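Local coordinates for oxidoreductase, NAD-binding/iron-sulfur cluster-binding protein (Nitratireductor pacificus pht-3B, PDB 6ZXU) that acts as a catabolic reductive dehalogenase, carrying cobalamin and two [4Fe-4S] clusters for the reductive removal of halogen from organohalide substrates, at residues Tyr31-Arg36 with Leu264-Thr269; Leu364-Gly370 with Arg468-Tyr472; Met463-Cys467 with Phe519-Leu523. One frame throughout, in Å; residues are numbered along the deposited sequence.

Contact 1 of 3, residues Tyr31-Arg36 with Leu264-Thr269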
loop_
_atom_site.group_PDB
_atom_site.type_symbol
_atom_site.label_atom_id
_atom_site.label_comp_id
_atom_site.label_asym_id
_atom_site.label_seq_id
_atom_site.Cartn_x
_atom_site.Cartn_y
_atom_site.Cartn_z
ATOM N N TYR A 31 -14.717 -13.790 -13.410
ATOM C CA TYR A 31 -15.636 -14.136 -12.346
ATOM C C TYR A 31 -15.236 -13.417 -11.080
ATOM O O TYR A 31 -14.035 -13.285 -10.819
ATOM C CB TYR A 31 -15.671 -15.684 -12.168
ATOM C CG TYR A 31 -16.103 -16.358 -13.450
ATOM C CD1 TYR A 31 -17.405 -16.264 -13.871
ATOM C CD2 TYR A 31 -15.184 -16.995 -14.296
ATOM C CE1 TYR A 31 -17.793 -16.804 -15.106
ATOM C CE2 TYR A 31 -15.569 -17.587 -15.486
ATOM C CZ TYR A 31 -16.862 -17.457 -15.919
ATOM O OH TYR A 31 -17.314 -18.001 -17.151
ATOM N N SER A 32 -16.224 -12.947 -10.314
ATOM C CA SER A 32 -16.012 -12.244 -9.072
ATOM C C SER A 32 -15.547 -13.167 -8.001
ATOM O O SER A 32 -15.932 -14.350 -7.922
ATOM C CB SER A 32 -17.270 -11.584 -8.601
ATOM O OG SER A 32 -17.125 -10.912 -7.388
ATOM N N ASN A 33 -14.727 -12.644 -7.126
ATOM C CA ASN A 33 -14.350 -13.412 -5.940
ATOM C C ASN A 33 -15.153 -13.017 -4.697
ATOM O O ASN A 33 -14.756 -13.320 -3.566
ATOM C CB ASN A 33 -12.866 -13.282 -5.663
ATOM C CG ASN A 33 -12.453 -11.848 -5.326
ATOM O OD1 ASN A 33 -13.243 -11.026 -4.835
ATOM N ND2 ASN A 33 -11.197 -11.560 -5.544
ATOM N N ARG A 34 -16.310 -12.402 -4.897
ATOM C CA ARG A 34 -17.048 -11.838 -3.760
ATOM C C ARG A 34 -17.488 -12.892 -2.743
ATOM O O ARG A 34 -17.759 -12.555 -1.623
ATOM C CB ARG A 34 -18.238 -11.028 -4.215
ATOM C CG ARG A 34 -19.320 -11.816 -4.901
ATOM C CD ARG A 34 -20.554 -10.970 -5.146
ATOM N NE ARG A 34 -20.268 -9.971 -6.175
ATOM C CZ ARG A 34 -20.406 -10.144 -7.505
ATOM N NH1 ARG A 34 -20.859 -11.293 -8.034
ATOM N NH2 ARG A 34 -20.081 -9.145 -8.324
ATOM N N ASP A 35 -17.591 -14.147 -3.139
ATOM C CA ASP A 35 -17.965 -15.220 -2.173
ATOM C C ASP A 35 -16.847 -16.106 -1.723
ATOM O O ASP A 35 -17.066 -17.134 -1.145
ATOM C CB ASP A 35 -19.067 -16.044 -2.764
ATOM C CG ASP A 35 -20.334 -15.205 -2.943
ATOM O OD1 ASP A 35 -20.704 -14.477 -1.997
ATOM O OD2 ASP A 35 -20.936 -15.229 -4.045
ATOM N N ARG A 36 -15.617 -15.667 -1.995
ATOM C CA ARG A 36 -14.445 -16.430 -1.665
ATOM C C ARG A 36 -13.774 -15.803 -0.442
ATOM O O ARG A 36 -13.315 -14.666 -0.494
ATOM C CB ARG A 36 -13.513 -16.459 -2.835
ATOM C CG ARG A 36 -12.216 -17.190 -2.587
ATOM C CD ARG A 36 -11.451 -17.307 -3.869
ATOM N NE ARG A 36 -10.212 -18.078 -3.773
ATOM C CZ ARG A 36 -10.161 -19.379 -3.918
ATOM N NH1 ARG A 36 -11.251 -20.039 -4.176
ATOM N NH2 ARG A 36 -9.017 -19.996 -3.952
ATOM N N LEU A 264 -10.201 -21.237 -16.018
ATOM C CA LEU A 264 -11.108 -20.115 -16.166
ATOM C C LEU A 264 -11.322 -19.278 -14.907
ATOM O O LEU A 264 -11.966 -18.218 -14.973
ATOM C CB LEU A 264 -12.484 -20.557 -16.678
ATOM C CG LEU A 264 -12.562 -20.754 -18.198
ATOM C CD1 LEU A 264 -13.984 -21.120 -18.601
ATOM C CD2 LEU A 264 -12.213 -19.508 -18.950
ATOM N N GLY A 265 -10.874 -19.774 -13.756
ATOM C CA GLY A 265 -10.971 -18.999 -12.542
ATOM C C GLY A 265 -12.396 -18.871 -12.066
ATOM O O GLY A 265 -12.824 -17.831 -11.625
ATOM N N ILE A 266 -13.133 -19.989 -12.084
ATOM C CA ILE A 266 -14.592 -19.915 -11.891
ATOM C C ILE A 266 -14.978 -19.349 -10.523
ATOM O O ILE A 266 -16.045 -18.705 -10.364
ATOM C CB ILE A 266 -15.241 -21.305 -12.181
ATOM C CG1 ILE A 266 -16.740 -21.141 -12.394
ATOM C CG2 ILE A 266 -15.044 -22.367 -11.085
ATOM C CD1 ILE A 266 -17.105 -20.584 -13.772
ATOM N N ASP A 267 -14.155 -19.644 -9.530
ATOM C CA ASP A 267 -14.441 -19.207 -8.163
ATOM C C ASP A 267 -13.874 -17.840 -7.837
ATOM O O ASP A 267 -13.842 -17.430 -6.703
ATOM C CB ASP A 267 -13.915 -20.281 -7.169
ATOM C CG ASP A 267 -14.769 -21.593 -7.201
ATOM O OD1 ASP A 267 -16.052 -21.498 -7.414
ATOM O OD2 ASP A 267 -14.173 -22.711 -7.104
ATOM N N GLY A 268 -13.359 -17.160 -8.839
ATOM C CA GLY A 268 -12.801 -15.823 -8.671
ATOM C C GLY A 268 -11.311 -15.771 -8.522
ATOM O O GLY A 268 -10.789 -14.852 -7.978
ATOM N N THR A 269 -10.635 -16.796 -8.969
ATOM C CA THR A 269 -9.240 -16.950 -8.800
ATOM C C THR A 269 -8.500 -16.445 -10.041
ATOM O O THR A 269 -9.124 -16.210 -11.075
ATOM C CB THR A 269 -8.928 -18.448 -8.470
ATOM O OG1 THR A 269 -9.508 -19.361 -9.423
ATOM C CG2 THR A 269 -9.444 -18.785 -7.092
HETATM O O HOH W 1 -17.391 -16.610 -8.958
HETATM O O HOH W 2 -8.948 -13.417 -6.611
#

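Contact 2 of 3, residues Leu364-Gly370 with Arg468-Tyr472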
loop_
_atom_site.group_PDB
_atom_site.type_symbol
_atom_site.label_atom_id
_atom_site.label_comp_id
_atom_site.label_asym_id
_atom_site.label_seq_id
_atom_site.Cartn_x
_atom_site.Cartn_y
_atom_site.Cartn_z
ATOM N N LEU A 364 25.823 14.056 -5.139
ATOM C CA LEU A 364 26.830 13.025 -5.272
ATOM C C LEU A 364 27.469 13.146 -6.628
ATOM O O LEU A 364 26.888 13.741 -7.566
ATOM C CB LEU A 364 26.213 11.624 -5.134
ATOM C CG LEU A 364 25.595 11.203 -3.809
ATOM C CD1 LEU A 364 25.058 9.736 -3.885
ATOM C CD2 LEU A 364 26.519 11.358 -2.656
ATOM N N ALA A 365 28.609 12.467 -6.788
ATOM C CA ALA A 365 29.288 12.315 -8.097
ATOM C C ALA A 365 28.977 10.970 -8.724
ATOM O O ALA A 365 29.123 9.948 -8.039
ATOM C CB ALA A 365 30.802 12.416 -7.882
ATOM N N PRO A 366 28.644 10.960 -10.011
ATOM C CA PRO A 366 28.415 9.678 -10.685
ATOM C C PRO A 366 29.585 8.724 -10.519
ATOM O O PRO A 366 30.735 9.142 -10.612
ATOM C CB PRO A 366 28.211 10.075 -12.144
ATOM C CG PRO A 366 27.649 11.483 -12.054
ATOM C CD PRO A 366 28.306 12.108 -10.882
ATOM N N THR A 367 29.283 7.459 -10.236
ATOM C CA THR A 367 30.274 6.507 -9.882
ATOM C C THR A 367 30.694 5.678 -11.099
ATOM O O THR A 367 31.647 4.923 -11.012
ATOM C CB THR A 367 29.779 5.540 -8.798
ATOM O OG1 THR A 367 28.687 4.765 -9.309
ATOM C CG2 THR A 367 29.372 6.255 -7.614
ATOM N N GLY A 368 29.986 5.796 -12.218
ATOM C CA GLY A 368 30.203 4.886 -13.349
ATOM C C GLY A 368 29.479 3.521 -13.256
ATOM O O GLY A 368 29.463 2.753 -14.204
ATOM N N LYS A 369 28.887 3.197 -12.114
ATOM C CA LYS A 369 28.059 1.972 -12.033
ATOM C C LYS A 369 26.660 2.242 -12.634
ATOM O O LYS A 369 26.256 3.397 -12.815
ATOM C CB LYS A 369 27.926 1.512 -10.601
ATOM C CG LYS A 369 29.262 1.164 -9.950
ATOM C CD LYS A 369 29.099 1.028 -8.459
ATOM C CE LYS A 369 30.443 0.933 -7.731
ATOM N NZ LYS A 369 30.738 -0.504 -7.673
ATOM N N GLY A 370 25.994 1.164 -13.027
ATOM C CA GLY A 370 24.626 1.216 -13.521
ATOM C C GLY A 370 24.431 1.172 -15.017
ATOM O O GLY A 370 23.290 1.249 -15.516
ATOM N N ARG A 468 21.854 5.961 -5.440
ATOM C CA ARG A 468 23.061 6.426 -4.717
ATOM C C ARG A 468 24.274 5.560 -5.134
ATOM O O ARG A 468 25.340 6.079 -5.361
ATOM C CB ARG A 468 22.859 6.468 -3.278
ATOM C CG ARG A 468 21.834 7.452 -2.794
ATOM C CD ARG A 468 21.802 7.694 -1.310
ATOM N NE ARG A 468 21.605 6.475 -0.570
ATOM C CZ ARG A 468 20.447 5.932 -0.241
ATOM N NH1 ARG A 468 19.311 6.496 -0.592
ATOM N NH2 ARG A 468 20.416 4.815 0.468
ATOM N N ARG A 469 24.078 4.269 -5.339
ATOM C CA ARG A 469 25.085 3.392 -5.854
ATOM C C ARG A 469 25.621 3.867 -7.168
ATOM O O ARG A 469 26.811 3.768 -7.457
ATOM C CB ARG A 469 24.547 1.971 -5.963
ATOM C CG ARG A 469 25.508 0.965 -6.524
ATOM C CD ARG A 469 24.929 -0.443 -6.632
ATOM N NE ARG A 469 24.341 -0.953 -5.369
ATOM C CZ ARG A 469 25.035 -1.421 -4.312
ATOM N NH1 ARG A 469 26.399 -1.456 -4.261
ATOM N NH2 ARG A 469 24.351 -1.851 -3.252
ATOM N N MET A 470 24.763 4.424 -7.987
ATOM C CA MET A 470 25.201 4.955 -9.287
ATOM C C MET A 470 25.760 6.384 -9.229
ATOM O O MET A 470 26.035 6.978 -10.266
ATOM C CB MET A 470 24.003 4.888 -10.256
ATOM C CG MET A 470 23.433 3.487 -10.452
ATOM S SD MET A 470 22.166 3.359 -11.725
ATOM C CE MET A 470 20.825 4.288 -10.968
ATOM N N GLY A 471 25.796 6.961 -8.042
ATOM C CA GLY A 471 26.302 8.299 -7.824
ATOM C C GLY A 471 25.322 9.412 -8.110
ATOM O O GLY A 471 25.724 10.525 -8.507
ATOM N N TYR A 472 24.027 9.154 -7.834
ATOM C CA TYR A 472 23.000 10.199 -7.925
ATOM C C TYR A 472 22.285 10.295 -6.626
ATOM O O TYR A 472 21.768 9.281 -6.121
ATOM C CB TYR A 472 22.045 9.878 -9.081
ATOM C CG TYR A 472 22.699 9.983 -10.400
ATOM C CD1 TYR A 472 22.784 11.212 -11.060
ATOM C CD2 TYR A 472 23.263 8.881 -11.011
ATOM C CE1 TYR A 472 23.430 11.340 -12.278
ATOM C CE2 TYR A 472 23.916 8.993 -12.215
ATOM C CZ TYR A 472 23.958 10.220 -12.866
ATOM O OH TYR A 472 24.571 10.296 -14.084
HETATM O O HOH W 3 25.130 13.056 -9.222
HETATM O O HOH W 4 27.032 6.007 -12.577
HETATM O O HOH W 5 27.827 -1.788 -6.606
#

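Contact 3 of 3, residues Met463-Cys467 with Phe519-Leu523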
loop_
_atom_site.group_PDB
_atom_site.type_symbol
_atom_site.label_atom_id
_atom_site.label_comp_id
_atom_site.label_asym_id
_atom_site.label_seq_id
_atom_site.Cartn_x
_atom_site.Cartn_y
_atom_site.Cartn_z
ATOM N N MET A 463 15.142 1.504 -4.048
ATOM C CA MET A 463 15.332 2.228 -5.295
ATOM C C MET A 463 16.245 3.428 -5.119
ATOM O O MET A 463 17.128 3.660 -5.942
ATOM C CB MET A 463 13.998 2.636 -5.891
ATOM C CG MET A 463 13.245 1.418 -6.465
ATOM S SD MET A 463 11.588 1.851 -7.002
ATOM C CE MET A 463 11.932 2.649 -8.570
ATOM N N ALA A 464 16.019 4.215 -4.104
ATOM C CA ALA A 464 16.869 5.336 -3.792
ATOM C C ALA A 464 18.300 4.881 -3.493
ATOM O O ALA A 464 19.259 5.529 -3.923
ATOM C CB ALA A 464 16.307 6.121 -2.647
ATOM N N ALA A 465 18.464 3.753 -2.812
ATOM C CA ALA A 465 19.828 3.197 -2.543
ATOM C C ALA A 465 20.523 2.826 -3.804
ATOM O O ALA A 465 21.733 3.084 -3.962
ATOM C CB ALA A 465 19.770 1.999 -1.632
ATOM N N HIS A 466 19.787 2.353 -4.811
ATOM C CA HIS A 466 20.380 2.047 -6.080
ATOM C C HIS A 466 20.806 3.258 -6.839
ATOM O O HIS A 466 21.875 3.309 -7.441
ATOM C CB HIS A 466 19.462 1.149 -6.957
ATOM C CG HIS A 466 20.152 0.593 -8.165
ATOM N ND1 HIS A 466 21.263 -0.228 -8.084
ATOM C CD2 HIS A 466 19.876 0.726 -9.471
ATOM C CE1 HIS A 466 21.659 -0.541 -9.297
ATOM N NE2 HIS A 466 20.837 0.030 -10.161
ATOM N N CYS A 467 19.994 4.288 -6.796
ATOM C CA CYS A 467 20.404 5.572 -7.372
ATOM C C CYS A 467 21.736 6.065 -6.750
ATOM O O CYS A 467 22.559 6.559 -7.464
ATOM C CB CYS A 467 19.303 6.661 -7.172
ATOM S SG CYS A 467 17.878 6.400 -8.247
ATOM N N PHE A 519 10.249 8.956 -3.769
ATOM C CA PHE A 519 11.639 9.269 -3.531
ATOM C C PHE A 519 12.095 10.281 -4.525
ATOM O O PHE A 519 11.726 10.226 -5.693
ATOM C CB PHE A 519 12.610 8.069 -3.482
ATOM C CG PHE A 519 12.917 7.467 -4.782
ATOM C CD1 PHE A 519 12.143 6.400 -5.272
ATOM C CD2 PHE A 519 14.069 7.835 -5.477
ATOM C CE1 PHE A 519 12.454 5.799 -6.465
ATOM C CE2 PHE A 519 14.358 7.237 -6.699
ATOM C CZ PHE A 519 13.554 6.238 -7.187
ATOM N N THR A 520 12.864 11.240 -4.015
ATOM C CA THR A 520 13.457 12.273 -4.866
ATOM C C THR A 520 14.863 11.853 -5.275
ATOM O O THR A 520 15.513 11.089 -4.569
ATOM C CB THR A 520 13.444 13.614 -4.184
ATOM O OG1 THR A 520 14.045 13.538 -2.889
ATOM C CG2 THR A 520 11.956 14.094 -4.024
ATOM N N THR A 521 15.305 12.348 -6.414
ATOM C CA THR A 521 16.600 12.017 -6.934
ATOM C C THR A 521 17.095 13.053 -7.915
ATOM O O THR A 521 16.332 13.786 -8.499
ATOM C CB THR A 521 16.596 10.611 -7.565
ATOM O OG1 THR A 521 17.929 10.195 -7.934
ATOM C CG2 THR A 521 15.659 10.454 -8.733
ATOM N N ASP A 522 18.418 12.985 -8.195
ATOM C CA ASP A 522 19.042 13.717 -9.318
ATOM C C ASP A 522 19.250 12.903 -10.579
ATOM O O ASP A 522 19.633 13.467 -11.611
ATOM C CB ASP A 522 20.392 14.339 -8.858
ATOM C CG ASP A 522 20.198 15.457 -7.864
ATOM O OD1 ASP A 522 19.137 16.215 -7.953
ATOM O OD2 ASP A 522 21.095 15.541 -6.965
ATOM N N LEU A 523 18.942 11.601 -10.581
ATOM C CA LEU A 523 19.046 10.833 -11.808
ATOM C C LEU A 523 18.230 11.412 -12.919
ATOM O O LEU A 523 17.033 11.585 -12.790
ATOM C CB LEU A 523 18.615 9.408 -11.578
ATOM C CG LEU A 523 18.689 8.493 -12.759
ATOM C CD1 LEU A 523 20.155 8.197 -13.070
ATOM C CD2 LEU A 523 17.922 7.197 -12.508
#

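Contact 1 of 3, residues Tyr31-Arg36 with Leu264-Thr269
I266 sets its CD1 methyl over one face of the Y31 ring, a CH-pi contact with CD1 3.8 Å from the ring centroid and displaced toward the rim. The isoleucine starts out pointing away from residues 31-36; CG1 lies anti to the backbone N (chi1 -163°), and the turn at chi2 (77°) brings the methyl back to the ring. At the ring's edge, in its plane, stands a backbone carbonyl: L264 O is 3.5 Å from Y31 CD2. The second flat group is the guanidinium of R36. Its extended chain crosses T269 at about a right angle, and T269 CG2 sits over the centre of the plane, 3.3 Å from R36 CZ.

Both segments are loop turns. A type I turn runs from N33 to R36 and another from G265 to G268, where G265, at positive phi, is the C-prime residue of the Schellman motif that ends helix 260-264. G268 also has positive phi, and, lacking a side chain, it lets the two backbones close to 4.0 Å between its CA and N33 CA. A CA-H...O contact runs from G268 CA to Y31 O at 3.5 Å, with a more bent one to S32 O.

No direct hydrogen bond joins the segments; waters do. One donates to S32 O and I266 O, another accepts from N33 ND2 and donates to G268 O at 2.7 Å.

Charged and polar ends look outward to other partners. R36 NE bonds G41 O and NH1 forms a salt bridge with E46, while D267, its carboxylate nearly parallel to the R36 guanidinium (11° between planes) but their charged atoms not in contact, pairs with R47. N33 ND2 also reaches E433, and S32 OG, besides accepting from R34 N in an ST turn, bonds E600.

Contact 2 of 3, residues Leu364-Gly370 with Arg468-Tyr472
T367 plugs the C-terminal end of helix 445-469, and its side chain makes the shortest direct hydrogen bond between the segments. CB lies 3.7 Å from R469 O. From there OG1, placed between the backbone N and the carbonyl carbon (chi1 64°), donates to R469 O at 2.8 Å, in the carbonyl plane and on a lone pair. The same OG1 accepts from K369 N in an ST turn, a nearly straight bond (163°), so the hydroxyl is held both as donor and as acceptor. The other branch, CG2, lies against R469 O (3.6 Å) and G471 N. T367 N adds a longer bond to M470 O, 3.3 Å, approaching from above the carbonyl plane.

G471 is the positive-phi residue of a Schellman motif closing the helix. Without a side chain, it fits against the backbone of A365 and P366, its CA 3.3 Å from A365 O in a CA-H...O contact.

Apolar groups line the flanks. L364 CD1 packs on R468 CB, 4.0 Å away, and P366 CG leans obliquely on the Y472 ring near CZ and OH. On the other flank the K369 and R469 side chains cross obliquely, K369 CD 4.1 Å from R469 CG, while M470 SD lies 3.7 Å from G370 CA. A water bridges K369 O and M470 O, donating to both. R469 carries its charge away to D76 in a salt bridge, and G370 is held from outside by D71 and W163.

The last carbonyls of a helix end lack partners from the next turn and gather partial negative charge. Here R469 O receives a hydroxyl, and M470 O an amide and a water, which would be expected to offset part of that charge through neutral donors.

Contact 3 of 3, residues Met463-Cys467 with Phe519-Leu523
T521 OG1, in contact with C467 SG at 3.8 Å, is gripped by two polar groups. It accepts from L523 N in an almost linear bond (178°, 3.2 Å), an ST turn, and it hydrogen-bonds S473 O outside the segments. T521 ends strand 514-521, an inner strand of the antiparallel four-stranded sheet of order 394-399, 422-429, 514-521, 474-477. Helix 445-469 packs on one face of this sheet, its short segment running almost parallel to the strand at 12° with the axes 9.2 Å apart, and helix 376-390 covers M463 and L523 from the same side.

The filling between helix and strand is apolar and wholly buried, with F519 at its middle. CG of F519 takes the position between backbone N and carbonyl carbon (chi1 74°), which lifts the ring toward the helix. One face then lies against the helix backbone, A464 N standing over the ring centre. M463 CB stands above the ring plane near F519 CE1, 3.6 Å away, and the bent chain brings CE to the same carbon. Two sulfurs approach the ring obliquely, M463 SD in a Met-aromatic contact and C467 SG in a Cys sulfur-aromatic one.

The cobalamin pocket is not far: the F519 side chain is about 8 Å from that of V484, a cobalamin-binding residue, and about 12 Å from the bound cobalamin. At the other end of the contact, C467 SG meets L523 CD2 at 4.3 Å.

From the N terminus, contact 1 is the first to close: it joins the leading loop to the turn after helix 260-264, and its span takes in the whole first antiparallel sheet, strands 121-126 to 232-239. Contacts 2 and 3 both come after it along the chain, on the opposite side of the chain's centre, about 36 and 26 Å from contact 1 at their nearest atoms. Those two cross. Contact 2 spans strands 394-399 and 422-429 of the second sheet, contact 3 spans 474-477 and closes on the end of strand 514-521, and helix 445-469 serves both. They meet where it ends: Y472 N probably bonds C467 O, and Y472 packs on L523.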